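Local coordinates for putative major capsid protein (Cafeteriavirus-dependent mavirus, PDB 6G44) that probably builds the icosahedral shell of the virophage as a trimeric capsomer of double jelly-roll subunits, at residues Val339-Pro344 with Ala466-Glu471; Pro350-Gly355 with Val457-Ala462. All blocks are in the same frame, centred on the assembly; numbering follows the deposited sequence.

Contact 1 of 2, residues Val339-Pro344 with Ala466-Glu471; sequences VSQETP and AHYKLE. With SO4 (sulfate ion), chain B.
Val339, Ser340 and Gln341 pair antiparallel with Leu470, Lys469 and Tyr468, the two short strand axes running at 150° with a closest approach of 4.5 Å. Ser340 and Lys469 form the hydrogen-bonded pair, Ser340 N giving to Lys469 O and Lys469 N to Ser340 O, each at 2.9 Å. Beyond the strand end Glu342 N still reaches His467 O, at 3.0 Å, and prolongs the ladder by one bond.

Val339, Gln341, Tyr468 and Leu470 share one face, and most of what they offer there is carbon. Val339 splits its branches: CG1 meets Tyr468 CB at 3.9 Å, while CG2 lies against Leu470 CD1. The phenol leans across the neighbouring strand, bringing CE2 within 3.6 Å of Gln341 CB. Extended, with CG anti to the backbone N (chi1 -179°), Gln341 carries its amide obliquely past the phenol, the planes 54° apart; Gln341 NE2 and Tyr468 OH both bond to Glu460.

Ser340 and Lys469 take the other face, where Ser340 OG bonds to Lys128. Glu342, from the turn beyond the strand, sets CG against Lys469 CB; in the modelled conformer its OE1 is 4.0 Å from Lys469 NZ, a long, weak salt bridge suited to two partly exposed residues. Nearby a sulfate, probably from the crystallisation liquor, accepts bonds from Thr343 OG1 and His467 N and lies at the imidazole edge.

Strand 464-482 is flanked on its other edge by strand 286-305, whereas Phe456, from strand 448-457 of the facing sheet, packs on Val339 and Tyr468.

Contact 2 of 2, residues Pro350-Gly355 with Val457-Ala462; sequences PDQLAG and VTPEAA
Gly355 and Val457 are joined by a reciprocal pair of backbone hydrogen bonds, the hydrogen-bonded register of an antiparallel bridge. Gly355 N gives to Val457 O at 3.0 Å, and Val457 N returns a bond of 2.9 Å to Gly355 O. The bridge joins strand 355-363 to strand 448-457 in the four-stranded sheet. The lack of a side chain at Gly355 suits its close neighbour: Val457 CG2, placed between its own N and carbonyl carbon (chi1 -64° for CG1), lies 4.2 Å from Gly355 CA and leaves little room for a side chain there.

One residue back, the methyl of Ala354 sits with CB 3.4 Å from Val457 O and more loosely beside Thr458 CG2, a small group fitting a buried site next to the main chain. Farther along, the two loops meet through Gln352 and Pro459, whose side chains run antiparallel alongside each other. Pro459 CG lies 3.6 Å from Gln352 OE1 and 3.7 Å from Gln352 CD, offering the amide an apolar surface.

A bend at chi2 (75°) folds the Gln352 amide back over its own chain, where NE2 donates to Leu353 O at 2.9 Å, nearly in the amide plane. Its OE1 accepts from Asn152, so both ends of the amide are occupied and its rotation is fixed. On the other loop, Thr458 O is held by Arg316 and Asn305.

Backbone bonds therefore carry the link at the bridge, while beyond it the loops meet by van der Waals contact of carbon with carbon and oxygen; the buried amide bonds to Leu353 O and Asn152, and Pro459 adds a nonpolar neighbour.

Contact 2 falls within the length of chain whose ends contact 1 brings together, and their centres lie about 9 Å apart. Contact 1 ties strand 334-341 to strand 464-482 of one sheet and runs from a mostly buried, largely apolar face to a partly exposed, charged side; contact 2 joins strands of the other sheet at their ends and is largely buried, without a charged pair between its segments. They meet directly: Val339 O is probably hydrogen-bonded to Ala354 N at 2.8 Å, Tyr468 OH probably to Glu460 OE2 at 2.9 Å, and Pro459 packs on that phenol. The loops of contact 2 thus connect the two sheets of this jelly roll.

Contact 1 of 2, residues Val339-Pro344 with Ala466-Glu471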
ATOM      1  N   VAL C 339     -25.712  11.227   8.418  1.00 12.78           N
ATOM      2  CA  VAL C 339     -27.097  11.459   8.022  1.00 13.43           C
ATOM      3  C   VAL C 339     -27.451  10.407   6.985  1.00 14.12           C
ATOM      4  O   VAL C 339     -26.911  10.434   5.885  1.00 14.10           O
ATOM      5  CB  VAL C 339     -27.267  12.878   7.476  1.00 13.37           C
ATOM      6  CG1 VAL C 339     -28.717  13.096   7.014  1.00 14.40           C
ATOM      7  CG2 VAL C 339     -26.879  13.923   8.509  1.00 14.03           C
ATOM      8  N   SER C 340     -28.347   9.469   7.324  1.00 14.47           N
ATOM      9  CA  SER C 340     -28.625   8.286   6.507  0.50 14.84           C
ATOM     10  C   SER C 340     -29.961   8.415   5.789  1.00 15.74           C
ATOM     11  O   SER C 340     -30.931   8.910   6.381  1.00 16.38           O
ATOM     12  CB  SER C 340     -28.638   7.005   7.367  0.50 15.09           C
ATOM     13  OG  SER C 340     -27.333   6.636   7.798  0.50 15.02           O
ATOM     14  N   GLN C 341     -30.017   7.951   4.541  1.00 15.55           N
ATOM     15  CA  GLN C 341     -31.293   7.809   3.834  1.00 16.59           C
ATOM     16  C   GLN C 341     -32.048   6.709   4.570  1.00 17.21           C
ATOM     17  O   GLN C 341     -31.546   5.592   4.723  1.00 18.24           O
ATOM     18  CB  GLN C 341     -31.018   7.426   2.383  1.00 16.83           C
ATOM     19  CG  GLN C 341     -32.259   7.256   1.523  1.00 17.47           C
ATOM     20  CD  GLN C 341     -31.875   6.757   0.160  1.00 18.62           C
ATOM     21  OE1 GLN C 341     -31.487   5.597   0.006  1.00 18.45           O
ATOM     22  NE2 GLN C 341     -31.899   7.653  -0.825  1.00 21.61           N
ATOM     23  N   GLU C 342     -33.250   7.006   5.070  1.00 18.52           N
ATOM     24  CA  GLU C 342     -33.959   6.027   5.903  0.50 20.11           C
ATOM     25  C   GLU C 342     -34.428   4.793   5.134  1.00 20.63           C
ATOM     26  O   GLU C 342     -34.344   3.684   5.657  1.00 22.97           O
ATOM     27  CB  GLU C 342     -35.115   6.685   6.675  0.50 21.38           C
ATOM     28  CG  GLU C 342     -34.609   7.428   7.902  0.50 22.82           C
ATOM     29  CD  GLU C 342     -35.706   8.018   8.770  0.50 24.51           C
ATOM     30  OE1 GLU C 342     -36.099   7.393   9.769  0.50 25.61           O
ATOM     31  OE2 GLU C 342     -36.155   9.132   8.473  0.50 26.29           O
ATOM     32  N   THR C 343     -34.907   4.988   3.912  1.00 20.18           N
ATOM     33  CA  THR C 343     -35.489   3.910   3.123  1.00 22.07           C
ATOM     34  C   THR C 343     -34.784   3.752   1.779  1.00 21.02           C
ATOM     35  O   THR C 343     -34.900   4.615   0.907  1.00 22.29           O
ATOM     36  CB  THR C 343     -37.002   4.173   2.909  1.00 24.73           C
ATOM     37  OG1 THR C 343     -37.607   4.412   4.185  1.00 27.33           O
ATOM     38  CG2 THR C 343     -37.683   2.968   2.234  1.00 26.04           C
ATOM     39  N   PRO C 344     -34.038   2.646   1.607  1.00 20.99           N
ATOM     40  CA  PRO C 344     -33.414   2.407   0.297  1.00 21.30           C
ATOM     41  C   PRO C 344     -34.463   2.270  -0.807  1.00 22.74           C
ATOM     42  O   PRO C 344     -35.533   1.679  -0.579  1.00 25.47           O
ATOM     43  CB  PRO C 344     -32.662   1.086   0.512  1.00 20.79           C
ATOM     44  CG  PRO C 344     -32.337   1.085   1.955  1.00 21.30           C
ATOM     45  CD  PRO C 344     -33.542   1.690   2.616  1.00 21.27           C
ATOM     46  N   ALA C 466     -37.280  12.571   0.301  1.00 19.64           N
ATOM     47  CA  ALA C 466     -37.146  11.318   1.018  1.00 18.83           C
ATOM     48  C   ALA C 466     -36.758  11.630   2.443  1.00 17.26           C
ATOM     49  O   ALA C 466     -36.298  12.722   2.729  1.00 17.09           O
ATOM     50  CB  ALA C 466     -36.108  10.429   0.387  1.00 18.98           C
ATOM     51  N   HIS C 467     -37.010  10.686   3.338  1.00 18.19           N
ATOM     52  CA  HIS C 467     -36.685  10.857   4.741  1.00 18.42           C
ATOM     53  C   HIS C 467     -35.208  10.574   5.008  1.00 16.47           C
ATOM     54  O   HIS C 467     -34.702   9.551   4.547  1.00 15.60           O
ATOM     55  CB  HIS C 467     -37.530   9.933   5.627  1.00 20.23           C
ATOM     56  CG  HIS C 467     -38.920  10.432   5.870  1.00 23.15           C
ATOM     57  ND1 HIS C 467     -39.986  10.068   5.079  1.00 26.41           N
ATOM     58  CD2 HIS C 467     -39.415  11.265   6.815  1.00 24.47           C
ATOM     59  CE1 HIS C 467     -41.083  10.655   5.528  1.00 26.02           C
ATOM     60  NE2 HIS C 467     -40.769  11.378   6.585  1.00 26.06           N
ATOM     61  N   TYR C 468     -34.578  11.473   5.770  1.00 16.33           N
ATOM     62  CA  TYR C 468     -33.176  11.350   6.220  1.00 16.32           C
ATOM     63  C   TYR C 468     -33.112  11.447   7.729  1.00 16.55           C
ATOM     64  O   TYR C 468     -33.874  12.205   8.351  1.00 16.14           O
ATOM     65  CB  TYR C 468     -32.249  12.420   5.573  1.00 16.70           C
ATOM     66  CG  TYR C 468     -31.934  12.036   4.144  1.00 16.79           C
ATOM     67  CD1 TYR C 468     -32.866  12.238   3.141  1.00 16.18           C
ATOM     68  CD2 TYR C 468     -30.746  11.377   3.811  1.00 16.81           C
ATOM     69  CE1 TYR C 468     -32.631  11.820   1.843  1.00 16.19           C
ATOM     70  CE2 TYR C 468     -30.494  10.965   2.513  1.00 17.82           C
ATOM     71  CZ  TYR C 468     -31.447  11.183   1.539  1.00 16.67           C
ATOM     72  OH  TYR C 468     -31.180  10.744   0.291  1.00 18.12           O
ATOM     73  N   LYS C 469     -32.199  10.670   8.311  1.00 15.50           N
ATOM     74  CA  LYS C 469     -32.031  10.596   9.754  1.00 15.94           C
ATOM     75  C   LYS C 469     -30.611  11.004  10.147  1.00 15.14           C
ATOM     76  O   LYS C 469     -29.641  10.364   9.746  1.00 14.30           O
ATOM     77  CB  LYS C 469     -32.329   9.194  10.248  1.00 17.70           C
ATOM     78  CG  LYS C 469     -32.213   9.014  11.745  1.00 20.44           C
ATOM     79  CD  LYS C 469     -32.390   7.561  12.162  1.00 23.26           C
ATOM     80  CE  LYS C 469     -33.840   7.138  12.140  1.00 28.01           C
ATOM     81  NZ  LYS C 469     -34.026   5.808  12.780  1.00 30.86           N
ATOM     82  N   LEU C 470     -30.510  12.048  10.949  1.00 14.06           N
ATOM     83  CA  LEU C 470     -29.250  12.452  11.604  1.00 13.85           C
ATOM     84  C   LEU C 470     -29.040  11.537  12.801  1.00 14.54           C
ATOM     85  O   LEU C 470     -29.928  11.403  13.645  1.00 15.32           O
ATOM     86  CB  LEU C 470     -29.311  13.919  12.046  1.00 14.22           C
ATOM     87  CG  LEU C 470     -28.233  14.415  13.007  1.00 13.99           C
ATOM     88  CD1 LEU C 470     -26.815  14.237  12.448  1.00 13.54           C
ATOM     89  CD2 LEU C 470     -28.439  15.855  13.419  1.00 14.48           C
ATOM     90  N   GLU C 471     -27.882  10.883  12.881  1.00 14.31           N
ATOM     91  CA  GLU C 471     -27.532  10.026  14.000  1.00 14.60           C
ATOM     92  C   GLU C 471     -26.200  10.486  14.560  1.00 14.03           C
ATOM     93  O   GLU C 471     -25.269  10.805  13.792  1.00 13.90           O
ATOM     94  CB  GLU C 471     -27.405   8.575  13.567  1.00 16.49           C
ATOM     95  CG  GLU C 471     -28.716   7.921  13.132  1.00 18.51           C
ATOM     96  CD  GLU C 471     -28.519   6.463  12.736  1.00 20.76           C
ATOM     97  OE1 GLU C 471     -27.806   6.248  11.731  1.00 22.05           O
ATOM     98  OE2 GLU C 471     -29.056   5.538  13.418  1.00 24.90           O
TER
HETATM   99  S   SO4 B 605     -39.196   7.668   2.760  1.00 41.17           S
HETATM  100  O1  SO4 B 605     -38.383   8.561   1.939  1.00 43.10           O
HETATM  101  O2  SO4 B 605     -40.386   8.383   3.277  1.00 45.76           O
HETATM  102  O3  SO4 B 605     -38.415   7.170   3.927  1.00 42.59           O
HETATM  103  O4  SO4 B 605     -39.591   6.519   1.917  1.00 41.20           O
HETATM  104  O   HOH W   1     -27.465   8.036  10.140  1.00 26.04           O
HETATM  105  O   HOH W   2     -35.573   7.629   2.800  1.00 19.91           O

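Contact 2 of 2, residues Pro350-Gly355 with Val457-Ala462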
ATOM      1  N   PRO C 350     -25.535   0.342  -3.280  1.00 11.85           N
ATOM      2  CA  PRO C 350     -24.832   0.944  -2.145  1.00 11.92           C
ATOM      3  C   PRO C 350     -25.749   1.685  -1.181  1.00 11.86           C
ATOM      4  O   PRO C 350     -26.768   2.275  -1.579  1.00 12.94           O
ATOM      5  CB  PRO C 350     -23.886   1.936  -2.829  1.00 11.64           C
ATOM      6  CG  PRO C 350     -23.620   1.330  -4.173  1.00 12.07           C
ATOM      7  CD  PRO C 350     -24.968   0.809  -4.559  1.00 11.61           C
ATOM      8  N   ASP C 351     -25.396   1.648   0.089  1.00 12.21           N
ATOM      9  CA  ASP C 351     -26.081   2.487   1.087  1.00 12.89           C
ATOM     10  C   ASP C 351     -25.860   3.971   0.788  1.00 13.08           C
ATOM     11  O   ASP C 351     -24.796   4.375   0.324  1.00 13.51           O
ATOM     12  CB  ASP C 351     -25.617   2.156   2.516  1.00 14.42           C
ATOM     13  CG  ASP C 351     -26.278   0.912   3.092  1.00 17.52           C
ATOM     14  OD1 ASP C 351     -27.329   0.480   2.604  1.00 21.15           O
ATOM     15  OD2 ASP C 351     -25.777   0.447   4.138  1.00 22.02           O
ATOM     16  N   GLN C 352     -26.878   4.780   1.053  1.00 12.90           N
ATOM     17  CA  GLN C 352     -26.832   6.207   0.801  1.00 13.10           C
ATOM     18  C   GLN C 352     -26.821   7.015   2.093  1.00 13.32           C
ATOM     19  O   GLN C 352     -27.696   6.859   2.962  1.00 13.20           O
ATOM     20  CB  GLN C 352     -28.052   6.610  -0.009  1.00 14.03           C
ATOM     21  CG  GLN C 352     -28.087   8.076  -0.391  1.00 14.96           C
ATOM     22  CD  GLN C 352     -27.109   8.371  -1.502  1.00 15.64           C
ATOM     23  OE1 GLN C 352     -27.369   8.026  -2.662  1.00 17.35           O
ATOM     24  NE2 GLN C 352     -25.975   8.957  -1.164  1.00 16.72           N
ATOM     25  N   LEU C 353     -25.829   7.884   2.203  1.00 12.43           N
ATOM     26  CA  LEU C 353     -25.749   8.895   3.230  1.00 12.92           C
ATOM     27  C   LEU C 353     -25.847  10.242   2.533  1.00 12.62           C
ATOM     28  O   LEU C 353     -25.674  10.344   1.316  1.00 15.22           O
ATOM     29  CB  LEU C 353     -24.429   8.817   3.991  1.00 12.92           C
ATOM     30  CG  LEU C 353     -24.031   7.448   4.542  1.00 14.17           C
ATOM     31  CD1 LEU C 353     -22.631   7.498   5.152  1.00 14.35           C
ATOM     32  CD2 LEU C 353     -25.019   6.937   5.592  1.00 15.66           C
ATOM     33  N   ALA C 354     -26.211  11.255   3.301  1.00 12.36           N
ATOM     34  CA  ALA C 354     -26.182  12.619   2.807  1.00 12.27           C
ATOM     35  C   ALA C 354     -24.748  13.169   2.806  1.00 11.77           C
ATOM     36  O   ALA C 354     -23.886  12.677   3.555  1.00 11.95           O
ATOM     37  CB  ALA C 354     -27.094  13.520   3.647  1.00 12.31           C
ATOM     38  N   GLY C 355     -24.522  14.209   1.995  1.00 11.38           N
ATOM     39  CA  GLY C 355     -23.237  14.934   2.012  1.00 11.62           C
ATOM     40  C   GLY C 355     -23.332  16.033   3.051  1.00 11.91           C
ATOM     41  O   GLY C 355     -24.112  16.979   2.866  1.00 12.39           O
ATOM     42  N   VAL C 457     -26.663  17.928   2.008  1.00 12.46           N
ATOM     43  CA  VAL C 457     -27.303  17.817   0.696  1.00 12.92           C
ATOM     44  C   VAL C 457     -27.656  16.356   0.392  1.00 13.69           C
ATOM     45  O   VAL C 457     -26.958  15.415   0.814  1.00 14.11           O
ATOM     46  CB  VAL C 457     -26.419  18.398  -0.432  1.00 13.06           C
ATOM     47  CG1 VAL C 457     -26.211  19.892  -0.252  1.00 14.00           C
ATOM     48  CG2 VAL C 457     -25.068  17.684  -0.534  1.00 13.88           C
ATOM     49  N   THR C 458     -28.741  16.178  -0.358  1.00 13.42           N
ATOM     50  CA  THR C 458     -29.304  14.861  -0.631  1.00 14.10           C
ATOM     51  C   THR C 458     -29.430  14.644  -2.138  1.00 14.57           C
ATOM     52  O   THR C 458     -29.531  15.615  -2.911  1.00 13.93           O
ATOM     53  CB  THR C 458     -30.688  14.738   0.019  1.00 15.25           C
ATOM     54  OG1 THR C 458     -31.498  15.805  -0.471  1.00 15.96           O
ATOM     55  CG2 THR C 458     -30.599  14.828   1.540  1.00 15.51           C
ATOM     56  N   PRO C 459     -29.416  13.387  -2.585  1.00 15.11           N
ATOM     57  CA  PRO C 459     -29.400  13.090  -4.015  1.00 15.77           C
ATOM     58  C   PRO C 459     -30.749  13.033  -4.735  1.00 16.97           C
ATOM     59  O   PRO C 459     -30.760  12.756  -5.942  1.00 17.77           O
ATOM     60  CB  PRO C 459     -28.725  11.734  -4.051  1.00 16.36           C
ATOM     61  CG  PRO C 459     -29.214  11.078  -2.811  1.00 17.09           C
ATOM     62  CD  PRO C 459     -29.212  12.161  -1.783  1.00 16.41           C
ATOM     63  N   GLU C 460     -31.861  13.281  -4.056  1.00 16.78           N
ATOM     64  CA  GLU C 460     -33.161  13.154  -4.722  1.00 17.97           C
ATOM     65  C   GLU C 460     -33.386  14.230  -5.796  1.00 17.65           C
ATOM     66  O   GLU C 460     -32.900  15.352  -5.704  1.00 17.73           O
ATOM     67  CB  GLU C 460     -34.307  13.163  -3.705  1.00 18.68           C
ATOM     68  CG  GLU C 460     -34.518  11.831  -2.997  1.00 19.77           C
ATOM     69  CD  GLU C 460     -33.443  11.522  -1.978  1.00 18.92           C
ATOM     70  OE1 GLU C 460     -32.910  12.464  -1.372  1.00 18.73           O
ATOM     71  OE2 GLU C 460     -33.165  10.330  -1.769  1.00 21.58           O
ATOM     72  N   ALA C 461     -34.147  13.838  -6.822  1.00 18.66           N
ATOM     73  CA  ALA C 461     -34.503  14.728  -7.908  1.00 19.80           C
ATOM     74  C   ALA C 461     -35.257  15.954  -7.422  1.00 19.75           C
ATOM     75  O   ALA C 461     -35.959  15.925  -6.393  1.00 19.64           O
ATOM     76  CB  ALA C 461     -35.363  13.981  -8.924  1.00 20.57           C
ATOM     77  N   ALA C 462     -35.147  17.027  -8.193  1.00 20.42           N
ATOM     78  CA  ALA C 462     -35.969  18.203  -7.976  1.00 21.21           C
ATOM     79  C   ALA C 462     -37.429  17.805  -8.062  1.00 21.63           C
ATOM     80  O   ALA C 462     -37.816  17.009  -8.923  1.00 22.36           O
ATOM     81  CB  ALA C 462     -35.662  19.277  -9.007  1.00 21.52           C
TER